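Local coordinates for esterase (PDB 3H2J), which is an esterase of the alpha/beta-hydrolase class that probably cleaves carboxylic ester bonds, perhaps those of acylglycerols, at residues T6-N11 with E48-T53; A61-V66 with G129-A134; V119-D124 with D150-A155. All coordinates share one frame; numbering follows the deposited sequence.

All three contacts build one end of the same central beta sheet, but at different depths. Contact 1 joins its outermost strand, 7-16, to strand 43-54 and is partly buried, held mainly by backbone hydrogen bonds. Contact 2, also partly buried, fastens the next strand, 60-71, to a loop mainly through bonds between side chains and backbone. Contact 3 is fully buried: strand 119-123, which neighbours 60-71, meets helix 141-161 almost wholly through apolar contacts, with no polar bond between the two segments. Tyr51 of contact 1 ties them together, since its backbone N lies 2.8 Å from Ala63 O of contact 2 and its OH lies 2.7 Å from Ser123 OG of contact 3.

Contact 1 of 3, residues T6-N11 with E48-T53; sequences TLLTSN and EFTYAT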
ATOM      1  N   THR A   6       2.888  20.806   3.912  1.00 18.62           N
ATOM      2  CA  THR A   6       2.991  22.002   3.080  1.00 20.32           C
ATOM      3  C   THR A   6       3.104  21.629   1.600  1.00 20.15           C
ATOM      4  O   THR A   6       3.917  20.778   1.225  1.00 18.76           O
ATOM      5  CB  THR A   6       4.235  22.841   3.454  1.00 19.41           C
ATOM      6  OG1 THR A   6       4.145  23.248   4.823  1.00 17.70           O
ATOM      7  CG2 THR A   6       4.336  24.070   2.564  1.00 20.81           C
ATOM      8  N   LEU A   7       2.293  22.273   0.764  1.00 19.73           N
ATOM      9  CA  LEU A   7       2.310  22.026  -0.673  1.00 21.37           C
ATOM     10  C   LEU A   7       3.513  22.738  -1.289  1.00 21.81           C
ATOM     11  O   LEU A   7       3.706  23.934  -1.070  1.00 21.35           O
ATOM     12  CB  LEU A   7       1.026  22.554  -1.313  1.00 24.06           C
ATOM     13  CG  LEU A   7       0.889  22.360  -2.825  1.00 25.32           C
ATOM     14  CD1 LEU A   7       0.721  20.878  -3.131  1.00 25.81           C
ATOM     15  CD2 LEU A   7      -0.303  23.150  -3.343  1.00 25.69           C
ATOM     16  N   LEU A   8       4.301  22.004  -2.071  1.00 20.10           N
ATOM     17  CA  LEU A   8       5.494  22.554  -2.712  1.00 20.97           C
ATOM     18  C   LEU A   8       5.270  22.869  -4.184  1.00 22.29           C
ATOM     19  O   LEU A   8       5.623  23.956  -4.655  1.00 21.99           O
ATOM     20  CB  LEU A   8       6.651  21.569  -2.572  1.00 19.26           C
ATOM     21  CG  LEU A   8       7.008  21.224  -1.127  1.00 20.32           C
ATOM     22  CD1 LEU A   8       8.187  20.264  -1.116  1.00 21.35           C
ATOM     23  CD2 LEU A   8       7.344  22.503  -0.365  1.00 18.81           C
ATOM     24  N   THR A   9       4.713  21.904  -4.912  1.00 20.30           N
ATOM     25  CA  THR A   9       4.403  22.078  -6.329  1.00 21.81           C
ATOM     26  C   THR A   9       3.114  21.332  -6.648  1.00 21.42           C
ATOM     27  O   THR A   9       2.810  20.311  -6.034  1.00 20.46           O
ATOM     28  CB  THR A   9       5.515  21.538  -7.259  1.00 21.70           C
ATOM     29  OG1 THR A   9       5.576  20.107  -7.169  1.00 21.48           O
ATOM     30  CG2 THR A   9       6.857  22.128  -6.879  1.00 21.73           C
ATOM     31  N   SER A  10       2.362  21.851  -7.612  1.00 21.98           N
ATOM     32  CA  SER A  10       1.097  21.256  -8.020  1.00 24.77           C
ATOM     33  C   SER A  10       0.925  21.440  -9.524  1.00 25.83           C
ATOM     34  O   SER A  10       1.425  22.412 -10.099  1.00 24.81           O
ATOM     35  CB  SER A  10      -0.054  21.933  -7.270  1.00 26.53           C
ATOM     36  OG  SER A  10      -1.303  21.411  -7.674  1.00 35.00           O
ATOM     37  N   ASN A  11       0.219  20.516 -10.167  1.00 26.02           N
ATOM     38  CA  ASN A  11       0.025  20.613 -11.604  1.00 27.36           C
ATOM     39  C   ASN A  11      -0.892  19.539 -12.184  1.00 25.95           C
ATOM     40  O   ASN A  11      -0.851  18.387 -11.760  1.00 23.62           O
ATOM     41  CB  ASN A  11       1.385  20.540 -12.292  1.00 31.67           C
ATOM     42  CG  ASN A  11       1.273  20.348 -13.780  1.00 35.84           C
ATOM     43  OD1 ASN A  11       0.677  21.168 -14.483  1.00 39.00           O
ATOM     44  ND2 ASN A  11       1.844  19.256 -14.277  1.00 37.22           N
ATOM     45  N   GLU A  48      -0.841  16.111 -10.161  1.00 19.51           N
ATOM     46  CA  GLU A  48       0.297  15.591  -9.422  1.00 20.44           C
ATOM     47  C   GLU A  48       0.826  16.721  -8.564  1.00 19.16           C
ATOM     48  O   GLU A  48       0.635  17.900  -8.884  1.00 18.26           O
ATOM     49  CB  GLU A  48       1.382  15.106 -10.378  1.00 22.27           C
ATOM     50  CG  GLU A  48       1.908  16.186 -11.301  1.00 25.59           C
ATOM     51  CD  GLU A  48       2.968  15.671 -12.243  1.00 28.53           C
ATOM     52  OE1 GLU A  48       3.507  16.479 -13.029  1.00 31.74           O
ATOM     53  OE2 GLU A  48       3.263  14.458 -12.196  1.00 28.00           O
ATOM     54  N   PHE A  49       1.494  16.366  -7.473  1.00 17.88           N
ATOM     55  CA  PHE A  49       2.028  17.367  -6.577  1.00 16.71           C
ATOM     56  C   PHE A  49       3.168  16.811  -5.736  1.00 17.08           C
ATOM     57  O   PHE A  49       3.376  15.596  -5.662  1.00 14.97           O
ATOM     58  CB  PHE A  49       0.908  17.890  -5.666  1.00 17.00           C
ATOM     59  CG  PHE A  49       0.292  16.833  -4.781  1.00 17.38           C
ATOM     60  CD1 PHE A  49       0.688  16.700  -3.451  1.00 17.20           C
ATOM     61  CD2 PHE A  49      -0.676  15.964  -5.280  1.00 16.79           C
ATOM     62  CE1 PHE A  49       0.129  15.720  -2.630  1.00 16.08           C
ATOM     63  CE2 PHE A  49      -1.242  14.978  -4.464  1.00 17.23           C
ATOM     64  CZ  PHE A  49      -0.837  14.859  -3.139  1.00 17.93           C
ATOM     65  N   THR A  50       3.929  17.717  -5.135  1.00 16.76           N
ATOM     66  CA  THR A  50       5.021  17.345  -4.253  1.00 16.53           C
ATOM     67  C   THR A  50       4.731  18.108  -2.968  1.00 15.95           C
ATOM     68  O   THR A  50       4.041  19.132  -2.988  1.00 14.39           O
ATOM     69  CB  THR A  50       6.395  17.747  -4.820  1.00 17.21           C
ATOM     70  OG1 THR A  50       6.457  19.168  -4.984  1.00 19.20           O
ATOM     71  CG2 THR A  50       6.634  17.068  -6.166  1.00 18.56           C
ATOM     72  N   TYR A  51       5.239  17.614  -1.848  1.00 16.15           N
ATOM     73  CA  TYR A  51       4.964  18.262  -0.574  1.00 17.14           C
ATOM     74  C   TYR A  51       6.020  17.964   0.481  1.00 17.30           C
ATOM     75  O   TYR A  51       6.876  17.094   0.295  1.00 16.60           O
ATOM     76  CB  TYR A  51       3.592  17.805  -0.063  1.00 17.24           C
ATOM     77  CG  TYR A  51       3.501  16.304   0.145  1.00 17.99           C
ATOM     78  CD1 TYR A  51       3.331  15.438  -0.934  1.00 19.36           C
ATOM     79  CD2 TYR A  51       3.624  15.749   1.418  1.00 17.07           C
ATOM     80  CE1 TYR A  51       3.284  14.047  -0.751  1.00 17.82           C
ATOM     81  CE2 TYR A  51       3.579  14.358   1.612  1.00 16.14           C
ATOM     82  CZ  TYR A  51       3.408  13.518   0.523  1.00 16.59           C
ATOM     83  OH  TYR A  51       3.351  12.150   0.709  1.00 16.64           O
ATOM     84  N   ALA A  52       5.944  18.700   1.588  1.00 17.83           N
ATOM     85  CA  ALA A  52       6.861  18.541   2.708  1.00 17.91           C
ATOM     86  C   ALA A  52       6.285  17.522   3.685  1.00 16.83           C
ATOM     87  O   ALA A  52       5.093  17.518   3.953  1.00 16.15           O
ATOM     88  CB  ALA A  52       7.058  19.875   3.420  1.00 18.33           C
ATOM     89  N   THR A  53       7.143  16.661   4.216  1.00 18.89           N
ATOM     90  CA  THR A  53       6.719  15.655   5.174  1.00 17.71           C
ATOM     91  C   THR A  53       7.929  15.355   6.049  1.00 18.35           C
ATOM     92  O   THR A  53       8.868  16.152   6.094  1.00 19.66           O
ATOM     93  CB  THR A  53       6.227  14.374   4.452  1.00 19.05           C
ATOM     94  OG1 THR A  53       5.698  13.451   5.416  1.00 19.78           O
ATOM     95  CG2 THR A  53       7.370  13.712   3.676  1.00 18.21           C
TER
HETATM   96  O   HOH W   1       3.913  18.538  -9.080  1.00 32.51           O
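Thr9 and Thr50 meet through their hydroxyls, OG1 to OG1 at 2.5 Å, a short hydrogen bond in which either could be the donor. In both residues OG1 sits between the backbone N and the carbonyl carbon (chi1 68° and 61°), which brings the two oxygens together on the same face of the sheet. A water also reaches Thr9 OG1 and gives a weak bond to Glu48 O. On that same face, the Asn11 amide runs alongside the Glu48 carboxylate, the two planes 52° apart; the ND2 to OE1 bond is long and weak at 3.5 Å, and OE2 has a stronger partner in Lys98. Opposite, Leu7 reaches back with CD1 to Phe49 CB at 3.9 Å, its side chain crossing that of Phe49 at about a right angle.

Between these two layers of side chains runs an antiparallel pairing of strands 7-11 and 48-53. It is interrupted by a classic beta bulge, in which Leu8 and Thr9 both face Thr50. Leu8 N donates to Thr50 O at 3.0 Å. A weaker bond to the same carbonyl, Thr9 N to Thr50 O, measures 3.4 Å, while Thr50 N returns a bond to Thr9 O. The extra residue turns Leu8 toward the partner strand, where its CD1 lies 3.5 Å from Tyr51 C. Regular bonding flanks the bulge: Ala52 N to Thr6 O at one end, and at the other a reciprocal Asn11-Glu48 pair whose Glu48 N to Asn11 O bond measures 2.8 Å.

Farther out, strand 60-71 bonds to Phe49 and Tyr51 through Gly65 and Ala63, and helix 141-161 covers the Leu7 and Tyr51 side chains, with Val158 against Leu7.

Contact 2 of 3, residues A61-V66 with G129-A134; sequences ATASGV and GKSNYA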
ATOM      1  N   ALA A  61      11.594  16.151   5.093  1.00 19.98           N
ATOM      2  CA  ALA A  61      11.712  15.384   3.859  1.00 19.51           C
ATOM      3  C   ALA A  61      10.645  15.839   2.871  1.00 18.26           C
ATOM      4  O   ALA A  61       9.808  16.687   3.187  1.00 19.23           O
ATOM      5  CB  ALA A  61      11.557  13.884   4.149  1.00 18.65           C
ATOM      6  N   THR A  62      10.687  15.283   1.665  1.00 18.92           N
ATOM      7  CA  THR A  62       9.712  15.623   0.636  1.00 17.74           C
ATOM      8  C   THR A  62       9.210  14.345  -0.006  1.00 18.17           C
ATOM      9  O   THR A  62       9.835  13.290   0.119  1.00 18.74           O
ATOM     10  CB  THR A  62      10.318  16.512  -0.487  1.00 19.13           C
ATOM     11  OG1 THR A  62      11.324  15.779  -1.199  1.00 18.21           O
ATOM     12  CG2 THR A  62      10.926  17.785   0.097  1.00 18.23           C
ATOM     13  N   ALA A  63       8.079  14.451  -0.688  1.00 16.09           N
ATOM     14  CA  ALA A  63       7.480  13.321  -1.374  1.00 17.89           C
ATOM     15  C   ALA A  63       6.521  13.830  -2.442  1.00 18.31           C
ATOM     16  O   ALA A  63       6.161  15.011  -2.461  1.00 17.49           O
ATOM     17  CB  ALA A  63       6.733  12.422  -0.376  1.00 17.71           C
ATOM     18  N   SER A  64       6.123  12.931  -3.338  1.00 16.35           N
ATOM     19  CA  SER A  64       5.199  13.274  -4.402  1.00 16.28           C
ATOM     20  C   SER A  64       3.910  12.475  -4.223  1.00 14.87           C
ATOM     21  O   SER A  64       3.827  11.590  -3.368  1.00 14.84           O
ATOM     22  CB  SER A  64       5.831  12.980  -5.768  1.00 16.16           C
ATOM     23  OG  SER A  64       6.369  11.668  -5.822  1.00 19.62           O
ATOM     24  N   GLY A  65       2.901  12.808  -5.019  1.00 16.06           N
ATOM     25  CA  GLY A  65       1.636  12.109  -4.931  1.00 15.62           C
ATOM     26  C   GLY A  65       0.723  12.395  -6.104  1.00 15.89           C
ATOM     27  O   GLY A  65       0.985  13.286  -6.920  1.00 14.51           O
ATOM     28  N   VAL A  66      -0.352  11.622  -6.190  1.00 14.10           N
ATOM     29  CA  VAL A  66      -1.330  11.786  -7.255  1.00 12.62           C
ATOM     30  C   VAL A  66      -2.645  12.253  -6.642  1.00 13.68           C
ATOM     31  O   VAL A  66      -2.971  11.910  -5.503  1.00 13.80           O
ATOM     32  CB  VAL A  66      -1.549  10.455  -8.024  1.00 13.51           C
ATOM     33  CG1 VAL A  66      -1.997   9.365  -7.058  1.00 16.14           C
ATOM     34  CG2 VAL A  66      -2.576  10.657  -9.145  1.00 12.48           C
ATOM     35  N   GLY A 129       9.262   8.169  -6.530  1.00 18.81           N
ATOM     36  CA  GLY A 129       8.786   9.339  -7.240  1.00 20.08           C
ATOM     37  C   GLY A 129       9.743  10.506  -7.078  1.00 20.11           C
ATOM     38  O   GLY A 129      10.954  10.344  -7.224  1.00 21.32           O
ATOM     39  N   LYS A 130       9.206  11.680  -6.762  1.00 19.65           N
ATOM     40  CA  LYS A 130      10.028  12.876  -6.593  1.00 20.90           C
ATOM     41  C   LYS A 130      10.563  13.085  -5.173  1.00 21.83           C
ATOM     42  O   LYS A 130      11.101  14.147  -4.860  1.00 24.25           O
ATOM     43  CB  LYS A 130       9.240  14.118  -7.027  1.00 22.30           C
ATOM     44  CG  LYS A 130       8.893  14.156  -8.515  1.00 23.40           C
ATOM     45  CD  LYS A 130       8.135  15.428  -8.860  1.00 23.14           C
ATOM     46  CE  LYS A 130       7.863  15.537 -10.351  1.00 27.56           C
ATOM     47  NZ  LYS A 130       7.095  16.782 -10.677  1.00 27.55           N
ATOM     48  N   SER A 131      10.434  12.079  -4.314  1.00 21.89           N
ATOM     49  CA  SER A 131      10.926  12.205  -2.941  1.00 21.42           C
ATOM     50  C   SER A 131      12.445  12.365  -2.897  1.00 22.42           C
ATOM     51  O   SER A 131      13.162  11.873  -3.766  1.00 20.15           O
ATOM     52  CB  SER A 131      10.523  10.977  -2.118  1.00 21.27           C
ATOM     53  OG  SER A 131      10.962  11.088  -0.771  1.00 20.58           O
ATOM     54  N   ASN A 132      12.934  13.054  -1.873  1.00 21.24           N
ATOM     55  CA  ASN A 132      14.369  13.254  -1.720  1.00 21.44           C
ATOM     56  C   ASN A 132      14.977  12.128  -0.878  1.00 20.11           C
ATOM     57  O   ASN A 132      16.197  12.017  -0.779  1.00 20.48           O
ATOM     58  CB  ASN A 132      14.634  14.573  -1.006  1.00 24.27           C
ATOM     59  CG  ASN A 132      14.313  14.492   0.469  1.00 23.79           C
ATOM     60  OD1 ASN A 132      13.221  14.084   0.853  1.00 26.35           O
ATOM     61  ND2 ASN A 132      15.270  14.864   1.306  1.00 28.46           N
ATOM     62  N   TYR A 133      14.143  11.288  -0.273  1.00 19.04           N
ATOM     63  CA  TYR A 133      14.672  10.232   0.585  1.00 19.04           C
ATOM     64  C   TYR A 133      15.602   9.251  -0.127  1.00 19.21           C
ATOM     65  O   TYR A 133      15.343   8.826  -1.251  1.00 19.69           O
ATOM     66  CB  TYR A 133      13.534   9.488   1.294  1.00 17.91           C
ATOM     67  CG  TYR A 133      13.736   9.393   2.795  1.00 18.44           C
ATOM     68  CD1 TYR A 133      13.981  10.540   3.560  1.00 18.17           C
ATOM     69  CD2 TYR A 133      13.693   8.163   3.452  1.00 17.19           C
ATOM     70  CE1 TYR A 133      14.176  10.462   4.944  1.00 16.44           C
ATOM     71  CE2 TYR A 133      13.890   8.072   4.834  1.00 16.98           C
ATOM     72  CZ  TYR A 133      14.128   9.227   5.572  1.00 17.81           C
ATOM     73  OH  TYR A 133      14.304   9.148   6.934  1.00 14.55           O
ATOM     74  N   ALA A 134      16.693   8.909   0.554  1.00 18.98           N
ATOM     75  CA  ALA A 134      17.714   8.010   0.027  1.00 19.64           C
ATOM     76  C   ALA A 134      17.272   6.565  -0.165  1.00 19.14           C
ATOM     77  O   ALA A 134      17.924   5.803  -0.882  1.00 18.16           O
ATOM     78  CB  ALA A 134      18.940   8.055   0.928  1.00 23.21           C
TER
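Asn132 and Ser131 engage the backbone of Thr62 by hydrogen bonds in both senses. Asn132 OD1 accepts from Thr62 N at 2.9 Å and from Thr62 OG1 at 3.3 Å; both donors approach from one face of the amide, the N-H standing 43° out of its plane. Ser131 OG donates to Thr62 O at 2.6 Å, its hydroxyl swung opposite the backbone N (chi1 -179°). Ser131 OG in turn accepts from Tyr133 N, two residues on, forming an ST turn, and is also bonded to Gly127 N. A further bond runs from Lys130 N to Ser64 OG at 3.0 Å, while Asp124 is a second partner of that hydroxyl.

Carbon contacts are fewer. Ala63 CA rests 3.9 Å from Ser131 CB, and Ala61 CB lies 4.2 Å from Tyr133 CD1. Gly129 CA lies 3.6 Å from Ser64 OG.

Strand 60-71 thus holds the loop between strand 119-123 and helix 141-161 without a beta pairing. Every bond across the interface uses at least one side chain, so the loop is probably positioned by short serine, threonine and asparagine side chains, most of them meeting backbone atoms.

Contact 3 of 3, residues V119-D124 with D150-A155; sequences VVVGSD and DAMRAA
Val121 meets the helix with both of its methyls, its CB directed at segment 150-155. From CB the two branches part. CG1, placed between the backbone N and the carbonyl carbon (chi1 55°), reaches Met152 CG at 3.5 Å, closer than usual for two carbons, and the two side chains cross there at about a right angle. CG2 lies opposite the backbone N and touches the helix on the next turn as well: Ala155 CB is 3.8 Å away, Ala151 CB 4.1 Å, and the carbonyl oxygen Ala151 O 3.8 Å. This methyl therefore rests against two alanines one turn apart, on a part of the helix where their small side chains let the strand come near. Val121 supplies most of the buried surface from the strand.

Ser123, two residues on and on the same side of the strand, adds a smaller contact, with its CB 3.7 Å from Ala151 CB. Its OG is not spent on the helix segment but bonded to Tyr51 OH and to Tyr125 N.

The strand and helix axes approach to 7.7 Å, with 131° between their N-to-C directions, and every touching residue is buried. On the helix, Arg153 NH1 forms a salt bridge with Asp150 OD2 at 3.0 Å; Asp150 is further engaged by Arg4 and Thr53, and Arg153 by Glu196. These charges stand apart from the apolar interface with the strand.

Helix 141-161 leads from strand 119-123 to the parallel strand 169-175 and packs on the sheet between, a beta-alpha-beta crossover of the kind that builds the alpha/beta-hydrolase fold, to whose clan the secretory lipase family belongs.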
ATOM      1  N   VAL A 119     -12.752  11.703  -4.392  1.00 15.14           N
ATOM      2  CA  VAL A 119     -11.513  12.426  -4.639  1.00 14.28           C
ATOM      3  C   VAL A 119     -10.493  11.422  -4.098  1.00 16.04           C
ATOM      4  O   VAL A 119     -10.601  10.986  -2.951  1.00 16.00           O
ATOM      5  CB  VAL A 119     -11.436  13.737  -3.817  1.00 14.79           C
ATOM      6  CG1 VAL A 119     -10.030  14.335  -3.898  1.00 13.46           C
ATOM      7  CG2 VAL A 119     -12.455  14.735  -4.337  1.00 14.88           C
ATOM      8  N   VAL A 120      -9.530  11.027  -4.924  1.00 14.43           N
ATOM      9  CA  VAL A 120      -8.529  10.059  -4.492  1.00 15.00           C
ATOM     10  C   VAL A 120      -7.156  10.706  -4.363  1.00 16.08           C
ATOM     11  O   VAL A 120      -6.717  11.431  -5.250  1.00 16.12           O
ATOM     12  CB  VAL A 120      -8.424   8.869  -5.489  1.00 14.97           C
ATOM     13  CG1 VAL A 120      -7.463   7.810  -4.946  1.00 16.22           C
ATOM     14  CG2 VAL A 120      -9.798   8.256  -5.721  1.00 14.67           C
ATOM     15  N   VAL A 121      -6.495  10.449  -3.239  1.00 15.49           N
ATOM     16  CA  VAL A 121      -5.160  10.975  -2.998  1.00 17.00           C
ATOM     17  C   VAL A 121      -4.242   9.835  -2.586  1.00 16.87           C
ATOM     18  O   VAL A 121      -4.570   9.053  -1.699  1.00 17.23           O
ATOM     19  CB  VAL A 121      -5.148  12.047  -1.885  1.00 17.66           C
ATOM     20  CG1 VAL A 121      -5.767  11.493  -0.615  1.00 20.97           C
ATOM     21  CG2 VAL A 121      -3.713  12.499  -1.618  1.00 16.14           C
ATOM     22  N   GLY A 122      -3.095   9.741  -3.249  1.00 16.73           N
ATOM     23  CA  GLY A 122      -2.139   8.702  -2.925  1.00 16.92           C
ATOM     24  C   GLY A 122      -0.731   9.260  -2.920  1.00 17.40           C
ATOM     25  O   GLY A 122      -0.369  10.035  -3.799  1.00 17.15           O
ATOM     26  N   SER A 123       0.056   8.889  -1.917  1.00 16.45           N
ATOM     27  CA  SER A 123       1.439   9.335  -1.828  1.00 15.58           C
ATOM     28  C   SER A 123       2.289   8.294  -2.545  1.00 15.89           C
ATOM     29  O   SER A 123       1.946   7.116  -2.551  1.00 15.09           O
ATOM     30  CB  SER A 123       1.875   9.425  -0.366  1.00 15.90           C
ATOM     31  OG  SER A 123       3.272   9.598  -0.258  1.00 13.20           O
ATOM     32  N   ASP A 124       3.381   8.720  -3.172  1.00 15.10           N
ATOM     33  CA  ASP A 124       4.254   7.759  -3.837  1.00 14.80           C
ATOM     34  C   ASP A 124       5.129   7.096  -2.778  1.00 13.77           C
ATOM     35  O   ASP A 124       5.798   6.100  -3.049  1.00 13.47           O
ATOM     36  CB  ASP A 124       5.133   8.450  -4.886  1.00 15.52           C
ATOM     37  CG  ASP A 124       4.368   8.791  -6.150  1.00 18.25           C
ATOM     38  OD1 ASP A 124       3.658   7.903  -6.668  1.00 20.73           O
ATOM     39  OD2 ASP A 124       4.480   9.938  -6.633  1.00 17.14           O
ATOM     40  N   ASP A 150       0.373  13.359   5.178  1.00 13.96           N
ATOM     41  CA  ASP A 150       0.877  14.610   4.642  1.00 14.23           C
ATOM     42  C   ASP A 150       0.475  14.807   3.188  1.00 14.92           C
ATOM     43  O   ASP A 150       0.322  15.936   2.734  1.00 13.98           O
ATOM     44  CB  ASP A 150       2.387  14.680   4.839  1.00 15.47           C
ATOM     45  CG  ASP A 150       2.759  14.915   6.289  1.00 17.83           C
ATOM     46  OD1 ASP A 150       3.935  14.733   6.652  1.00 16.92           O
ATOM     47  OD2 ASP A 150       1.857  15.295   7.069  1.00 20.55           O
ATOM     48  N   ALA A 151       0.275  13.710   2.466  1.00 14.58           N
ATOM     49  CA  ALA A 151      -0.167  13.806   1.077  1.00 14.71           C
ATOM     50  C   ALA A 151      -1.597  14.350   1.100  1.00 16.43           C
ATOM     51  O   ALA A 151      -1.964  15.215   0.298  1.00 13.22           O
ATOM     52  CB  ALA A 151      -0.129  12.418   0.408  1.00 14.91           C
ATOM     53  N   MET A 152      -2.405  13.842   2.029  1.00 14.53           N
ATOM     54  CA  MET A 152      -3.786  14.292   2.149  1.00 16.40           C
ATOM     55  C   MET A 152      -3.830  15.759   2.568  1.00 15.22           C
ATOM     56  O   MET A 152      -4.702  16.508   2.136  1.00 12.68           O
ATOM     57  CB  MET A 152      -4.554  13.427   3.160  1.00 17.14           C
ATOM     58  CG  MET A 152      -4.823  12.011   2.664  1.00 22.04           C
ATOM     59  SD  MET A 152      -6.065  11.112   3.632  1.00 26.79           S
ATOM     60  CE  MET A 152      -5.048  10.523   4.955  1.00 25.96           C
ATOM     61  N   ARG A 153      -2.882  16.165   3.403  1.00 14.65           N
ATOM     62  CA  ARG A 153      -2.810  17.548   3.859  1.00 16.50           C
ATOM     63  C   ARG A 153      -2.510  18.478   2.688  1.00 15.99           C
ATOM     64  O   ARG A 153      -3.194  19.481   2.495  1.00 16.66           O
ATOM     65  CB  ARG A 153      -1.737  17.690   4.944  1.00 16.20           C
ATOM     66  CG  ARG A 153      -2.156  17.094   6.282  1.00 17.40           C
ATOM     67  CD  ARG A 153      -1.025  17.146   7.301  1.00 17.09           C
ATOM     68  NE  ARG A 153      -1.502  16.979   8.672  1.00 16.97           N
ATOM     69  CZ  ARG A 153      -0.723  16.644   9.698  1.00 17.05           C
ATOM     70  NH1 ARG A 153       0.575  16.428   9.512  1.00 13.64           N
ATOM     71  NH2 ARG A 153      -1.241  16.535  10.914  1.00 17.14           N
ATOM     72  N   ALA A 154      -1.494  18.133   1.900  1.00 16.93           N
ATOM     73  CA  ALA A 154      -1.115  18.934   0.739  1.00 16.37           C
ATOM     74  C   ALA A 154      -2.220  18.927  -0.317  1.00 16.47           C
ATOM     75  O   ALA A 154      -2.470  19.942  -0.966  1.00 14.04           O
ATOM     76  CB  ALA A 154       0.186  18.407   0.139  1.00 17.34           C
ATOM     77  N   ALA A 155      -2.876  17.781  -0.489  1.00 14.36           N
ATOM     78  CA  ALA A 155      -3.955  17.664  -1.461  1.00 16.44           C
ATOM     79  C   ALA A 155      -5.091  18.619  -1.091  1.00 16.63           C
ATOM     80  O   ALA A 155      -5.667  19.279  -1.957  1.00 16.09           O
ATOM     81  CB  ALA A 155      -4.474  16.219  -1.514  1.00 15.08           C
TER